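Local structure of orotidine 5'-phosphate decarboxylase (Pyrococcus horikoshii, 2CZD) at residues R72-T86 against V96-M108. The protein probably catalyses the decarboxylation of orotidine 5'-monophosphate to uridine 5'-monophosphate, the last step of de novo UMP synthesis, and forms a homodimer. Sequence-based numbering, arbitrary orientation.
Sequences RKVFGAGADYVIVHT and VKELGEIIMVVEM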
loop_
_atom_site.group_PDB
_atom_site.type_symbol
_atom_site.label_atom_id
_atom_site.label_comp_id
_atom_site.label_asym_id
_atom_site.label_seq_id
_atom_site.Cartn_x
_atom_site.Cartn_y
_atom_site.Cartn_z
ATOM N N ARG B 72 -6.344 6.517 -10.106
ATOM C CA ARG B 72 -6.510 7.529 -11.136
ATOM C C ARG B 72 -5.155 8.011 -11.633
ATOM O O ARG B 72 -4.947 8.110 -12.838
ATOM C CB ARG B 72 -7.324 8.704 -10.582
ATOM C CG ARG B 72 -7.639 9.801 -11.581
ATOM C CD ARG B 72 -8.782 10.656 -11.037
ATOM N NE ARG B 72 -8.637 12.065 -11.380
ATOM C CZ ARG B 72 -8.817 12.570 -12.595
ATOM N NH1 ARG B 72 -9.161 11.775 -13.607
ATOM N NH2 ARG B 72 -8.654 13.874 -12.801
ATOM N N LYS B 73 -4.237 8.309 -10.713
ATOM C CA LYS B 73 -2.898 8.775 -11.084
ATOM C C LYS B 73 -2.064 7.700 -11.803
ATOM O O LYS B 73 -1.404 7.972 -12.811
ATOM C CB LYS B 73 -2.151 9.214 -9.822
ATOM C CG LYS B 73 -0.799 9.844 -10.053
ATOM C CD LYS B 73 -0.966 11.272 -10.578
ATOM C CE LYS B 73 0.381 11.994 -10.649
ATOM N NZ LYS B 73 0.173 13.370 -11.210
ATOM N N VAL B 74 -2.093 6.477 -11.280
ATOM C CA VAL B 74 -1.303 5.383 -11.839
ATOM C C VAL B 74 -1.847 4.856 -13.174
ATOM O O VAL B 74 -1.068 4.643 -14.106
ATOM C CB VAL B 74 -1.174 4.268 -10.766
ATOM C CG1 VAL B 74 -0.444 3.068 -11.308
ATOM C CG2 VAL B 74 -0.401 4.824 -9.577
ATOM N N PHE B 75 -3.157 4.649 -13.294
ATOM C CA PHE B 75 -3.709 4.225 -14.593
ATOM C C PHE B 75 -3.479 5.399 -15.541
ATOM O O PHE B 75 -3.193 5.214 -16.730
ATOM C CB PHE B 75 -5.211 3.949 -14.504
ATOM C CG PHE B 75 -5.555 2.617 -13.869
ATOM C CD1 PHE B 75 -5.035 1.421 -14.376
ATOM C CD2 PHE B 75 -6.452 2.554 -12.813
ATOM C CE1 PHE B 75 -5.420 0.179 -13.828
ATOM C CE2 PHE B 75 -6.834 1.333 -12.265
ATOM C CZ PHE B 75 -6.321 0.142 -12.771
ATOM N N GLY B 76 -3.595 6.608 -14.994
ATOM C CA GLY B 76 -3.383 7.822 -15.770
ATOM C C GLY B 76 -1.997 7.927 -16.390
ATOM O O GLY B 76 -1.827 8.447 -17.501
ATOM N N ALA B 77 -1.003 7.411 -15.679
ATOM C CA ALA B 77 0.381 7.434 -16.141
ATOM C C ALA B 77 0.675 6.328 -17.146
ATOM O O ALA B 77 1.741 6.314 -17.755
ATOM C CB ALA B 77 1.331 7.328 -14.939
ATOM N N GLY B 78 -0.261 5.394 -17.312
ATOM C CA GLY B 78 -0.045 4.340 -18.282
ATOM C C GLY B 78 -0.180 2.909 -17.803
ATOM O O GLY B 78 -0.041 1.984 -18.608
ATOM N N ALA B 79 -0.429 2.699 -16.511
ATOM C CA ALA B 79 -0.597 1.327 -16.033
ATOM C C ALA B 79 -1.821 0.701 -16.664
ATOM O O ALA B 79 -2.836 1.372 -16.874
ATOM C CB ALA B 79 -0.755 1.286 -14.488
ATOM N N ASP B 80 -1.721 -0.590 -16.960
ATOM C CA ASP B 80 -2.831 -1.339 -17.517
ATOM C C ASP B 80 -3.546 -2.137 -16.436
ATOM O O ASP B 80 -4.723 -2.450 -16.578
ATOM C CB ASP B 80 -2.336 -2.280 -18.613
ATOM C CG ASP B 80 -1.810 -1.526 -19.799
ATOM O OD1 ASP B 80 -2.633 -0.960 -20.563
ATOM O OD2 ASP B 80 -0.577 -1.489 -19.947
ATOM N N TYR B 81 -2.827 -2.479 -15.363
ATOM C CA TYR B 81 -3.422 -3.243 -14.259
ATOM C C TYR B 81 -2.852 -2.758 -12.948
ATOM O O TYR B 81 -1.692 -2.365 -12.880
ATOM C CB TYR B 81 -3.101 -4.751 -14.329
ATOM C CG TYR B 81 -3.350 -5.399 -15.658
ATOM C CD1 TYR B 81 -2.379 -5.350 -16.659
ATOM C CD2 TYR B 81 -4.564 -6.022 -15.936
ATOM C CE1 TYR B 81 -2.617 -5.911 -17.915
ATOM C CE2 TYR B 81 -4.814 -6.587 -17.200
ATOM C CZ TYR B 81 -3.833 -6.517 -18.175
ATOM O OH TYR B 81 -4.097 -7.010 -19.436
ATOM N N VAL B 82 -3.664 -2.804 -11.893
ATOM C CA VAL B 82 -3.174 -2.432 -10.575
ATOM C C VAL B 82 -3.463 -3.600 -9.648
ATOM O O VAL B 82 -4.578 -4.145 -9.661
ATOM C CB VAL B 82 -3.909 -1.169 -10.017
ATOM C CG1 VAL B 82 -3.581 -0.984 -8.545
ATOM C CG2 VAL B 82 -3.478 0.081 -10.796
ATOM N N ILE B 83 -2.449 -4.009 -8.877
ATOM C CA ILE B 83 -2.631 -5.077 -7.885
ATOM C C ILE B 83 -3.208 -4.460 -6.606
ATOM O O ILE B 83 -2.666 -3.489 -6.062
ATOM C CB ILE B 83 -1.299 -5.794 -7.595
ATOM C CG1 ILE B 83 -0.860 -6.511 -8.871
ATOM C CG2 ILE B 83 -1.453 -6.817 -6.435
ATOM C CD1 ILE B 83 0.500 -7.248 -8.781
ATOM N N VAL B 84 -4.306 -5.041 -6.127
ATOM C CA VAL B 84 -4.994 -4.537 -4.947
ATOM C C VAL B 84 -5.256 -5.655 -3.958
ATOM O O VAL B 84 -5.443 -6.818 -4.347
ATOM C CB VAL B 84 -6.357 -3.908 -5.341
ATOM C CG1 VAL B 84 -6.148 -2.784 -6.325
ATOM C CG2 VAL B 84 -7.264 -4.989 -5.933
ATOM N N HIS B 85 -5.235 -5.325 -2.673
ATOM C CA HIS B 85 -5.542 -6.329 -1.647
ATOM C C HIS B 85 -7.050 -6.542 -1.593
ATOM O O HIS B 85 -7.830 -5.675 -1.995
ATOM C CB HIS B 85 -5.108 -5.852 -0.256
ATOM C CG HIS B 85 -3.738 -6.300 0.141
ATOM N ND1 HIS B 85 -3.438 -7.615 0.426
ATOM C CD2 HIS B 85 -2.586 -5.600 0.318
ATOM C CE1 HIS B 85 -2.163 -7.709 0.762
ATOM N NE2 HIS B 85 -1.622 -6.499 0.705
ATOM N N THR B 86 -7.427 -7.712 -1.090
ATOM C CA THR B 86 -8.823 -8.092 -0.899
ATOM C C THR B 86 -9.249 -7.778 0.542
ATOM O O THR B 86 -10.413 -7.462 0.791
ATOM C CB THR B 86 -9.009 -9.617 -1.105
ATOM O OG1 THR B 86 -8.542 -9.962 -2.412
ATOM C CG2 THR B 86 -10.470 -10.020 -1.020
ATOM N N VAL B 96 -10.903 0.892 -7.269
ATOM C CA VAL B 96 -9.816 0.786 -8.229
ATOM C C VAL B 96 -10.346 0.206 -9.542
ATOM O O VAL B 96 -10.023 0.720 -10.606
ATOM C CB VAL B 96 -8.687 -0.139 -7.698
ATOM C CG1 VAL B 96 -7.529 -0.184 -8.685
ATOM C CG2 VAL B 96 -8.198 0.375 -6.336
ATOM N N LYS B 97 -11.148 -0.857 -9.474
ATOM C CA LYS B 97 -11.679 -1.501 -10.689
ATOM C C LYS B 97 -12.502 -0.518 -11.551
ATOM O O LYS B 97 -12.574 -0.638 -12.768
ATOM C CB LYS B 97 -12.549 -2.701 -10.306
ATOM C CG LYS B 97 -12.873 -3.609 -11.476
ATOM C CD LYS B 97 -13.652 -4.795 -10.988
ATOM C CE LYS B 97 -13.742 -5.898 -12.046
ATOM N NZ LYS B 97 -14.340 -5.423 -13.322
ATOM N N GLU B 98 -13.113 0.453 -10.904
ATOM C CA GLU B 98 -13.882 1.455 -11.621
ATOM C C GLU B 98 -13.016 2.180 -12.646
ATOM O O GLU B 98 -13.512 2.564 -13.705
ATOM C CB GLU B 98 -14.434 2.467 -10.622
ATOM C CG GLU B 98 -15.171 3.652 -11.200
ATOM C CD GLU B 98 -15.663 4.577 -10.091
ATOM O OE1 GLU B 98 -16.553 4.153 -9.329
ATOM O OE2 GLU B 98 -15.155 5.717 -9.962
ATOM N N LEU B 99 -11.724 2.344 -12.342
ATOM C CA LEU B 99 -10.803 3.065 -13.224
ATOM C C LEU B 99 -9.913 2.247 -14.156
ATOM O O LEU B 99 -9.321 2.803 -15.093
ATOM C CB LEU B 99 -9.914 3.986 -12.381
ATOM C CG LEU B 99 -10.724 4.946 -11.515
ATOM C CD1 LEU B 99 -9.775 5.803 -10.694
ATOM C CD2 LEU B 99 -11.611 5.813 -12.409
ATOM N N GLY B 100 -9.807 0.944 -13.912
ATOM C CA GLY B 100 -8.962 0.110 -14.751
ATOM C C GLY B 100 -8.960 -1.331 -14.271
ATOM O O GLY B 100 -9.566 -1.656 -13.243
ATOM N N GLU B 101 -8.263 -2.199 -14.995
ATOM C CA GLU B 101 -8.227 -3.611 -14.625
ATOM C C GLU B 101 -7.386 -3.866 -13.391
ATOM O O GLU B 101 -6.377 -3.200 -13.137
ATOM C CB GLU B 101 -7.750 -4.452 -15.813
ATOM C CG GLU B 101 -8.730 -4.358 -16.988
ATOM C CD GLU B 101 -8.381 -5.273 -18.132
ATOM O OE1 GLU B 101 -8.641 -6.483 -18.007
ATOM O OE2 GLU B 101 -7.836 -4.783 -19.153
ATOM N N ILE B 102 -7.820 -4.854 -12.620
ATOM C CA ILE B 102 -7.171 -5.169 -11.374
ATOM C C ILE B 102 -6.773 -6.616 -11.235
ATOM O O ILE B 102 -7.297 -7.500 -11.917
ATOM C CB ILE B 102 -8.092 -4.833 -10.168
ATOM C CG1 ILE B 102 -9.409 -5.618 -10.257
ATOM C CG2 ILE B 102 -8.365 -3.317 -10.128
ATOM C CD1 ILE B 102 -10.215 -5.659 -8.931
ATOM N N ILE B 103 -5.828 -6.847 -10.335
ATOM C CA ILE B 103 -5.348 -8.187 -9.998
ATOM C C ILE B 103 -5.465 -8.196 -8.475
ATOM O O ILE B 103 -4.956 -7.292 -7.818
ATOM C CB ILE B 103 -3.878 -8.385 -10.420
ATOM C CG1 ILE B 103 -3.805 -8.469 -11.948
ATOM C CG2 ILE B 103 -3.291 -9.666 -9.746
ATOM C CD1 ILE B 103 -2.401 -8.287 -12.513
ATOM N N MET B 104 -6.122 -9.207 -7.909
ATOM C CA MET B 104 -6.343 -9.258 -6.461
ATOM C C MET B 104 -5.425 -10.178 -5.689
ATOM O O MET B 104 -5.069 -11.240 -6.153
ATOM C CB MET B 104 -7.805 -9.655 -6.178
ATOM C CG MET B 104 -8.802 -8.611 -6.658
ATOM S SD MET B 104 -10.536 -9.174 -6.557
ATOM C CE MET B 104 -10.749 -9.391 -4.756
ATOM N N VAL B 105 -5.061 -9.758 -4.476
ATOM C CA VAL B 105 -4.210 -10.563 -3.613
ATOM C C VAL B 105 -5.106 -11.445 -2.759
ATOM O O VAL B 105 -5.934 -10.941 -1.973
ATOM C CB VAL B 105 -3.375 -9.692 -2.633
ATOM C CG1 VAL B 105 -2.611 -10.600 -1.646
ATOM C CG2 VAL B 105 -2.425 -8.781 -3.402
ATOM N N VAL B 106 -4.936 -12.755 -2.908
ATOM C CA VAL B 106 -5.715 -13.701 -2.125
ATOM C C VAL B 106 -4.852 -14.581 -1.231
ATOM O O VAL B 106 -5.359 -15.261 -0.343
ATOM C CB VAL B 106 -6.589 -14.602 -3.039
ATOM C CG1 VAL B 106 -7.466 -13.733 -3.921
ATOM C CG2 VAL B 106 -5.715 -15.550 -3.876
ATOM N N GLU B 107 -3.548 -14.561 -1.463
ATOM C CA GLU B 107 -2.615 -15.374 -0.687
ATOM C C GLU B 107 -1.232 -14.747 -0.859
ATOM O O GLU B 107 -0.915 -14.239 -1.938
ATOM C CB GLU B 107 -2.614 -16.805 -1.238
ATOM C CG GLU B 107 -1.758 -17.771 -0.429
ATOM C CD GLU B 107 -1.888 -19.207 -0.915
ATOM O OE1 GLU B 107 -3.027 -19.706 -1.012
ATOM O OE2 GLU B 107 -0.852 -19.838 -1.180
ATOM N N MET B 108 -0.416 -14.771 0.197
ATOM C CA MET B 108 0.925 -14.205 0.090
ATOM C C MET B 108 2.030 -15.214 0.368
ATOM O O MET B 108 1.782 -16.285 0.935
ATOM C CB MET B 108 1.043 -12.954 0.958
ATOM C CG MET B 108 0.348 -11.796 0.276
ATOM S SD MET B 108 0.418 -10.260 1.214
ATOM C CE MET B 108 2.019 -9.615 0.681
HETATM O O HOH W 1 -6.966 -0.864 -17.309
HETATM O O HOH W 2 -6.804 -7.302 -20.264
HETATM O O HOH W 3 -5.692 -9.284 0.555
#
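Gly100 lies over one face of the Phe75 ring, its CA 3.6 Å from the ring centroid in a CH-pi contact, and Val82 CG2 sits over the opposite face, toward the rim. Glu101 O and Ala79 O meet the ring edge in plane. Because Gly100 has no CB, which would run into Phe75 CE1, the ring can lie against the bare backbone. Losing the ring to an alanine here would probably open a gap between Gly100 and Val82 and leave Val96 CG1 without its aromatic neighbour. At the other end, the His85 ring has Val105 CG2 over one face and Met108 SD at its edge, 3.7 Å from CE1; NE2 bonds to Ala61 O of the second subunit. The Tyr81 ring runs beside the Glu101 side chain, ring and carboxylate planes 53° apart, and water 2 joins Tyr81 OH to Glu101 OE2; Tyr81 OH also bonds to Glu53. Strands 81-85 and 101-105 pair in parallel through four backbone bonds, the shortest from Val84 N to Ile103 O at 2.9 Å. Thr86 OG1, set beside its own backbone N (chi1 -57°), reaches Val105 O at 2.8 Å from above the carbonyl plane; water 3 donates to the same oxygen and also meets His85 ND1. On the helix side, Val84 CG1 packs against both methyls of Val96, 3.8 Å from CG2. Ile83 lies near Asp57, a substrate-binding residue, and His85 near Lys59, the proton donor. The right-handed beta-alpha-beta unit of strand 81-85, helix 90-97 and strand 101-105 is characteristic of the TIM barrel, here its fourth and fifth strands.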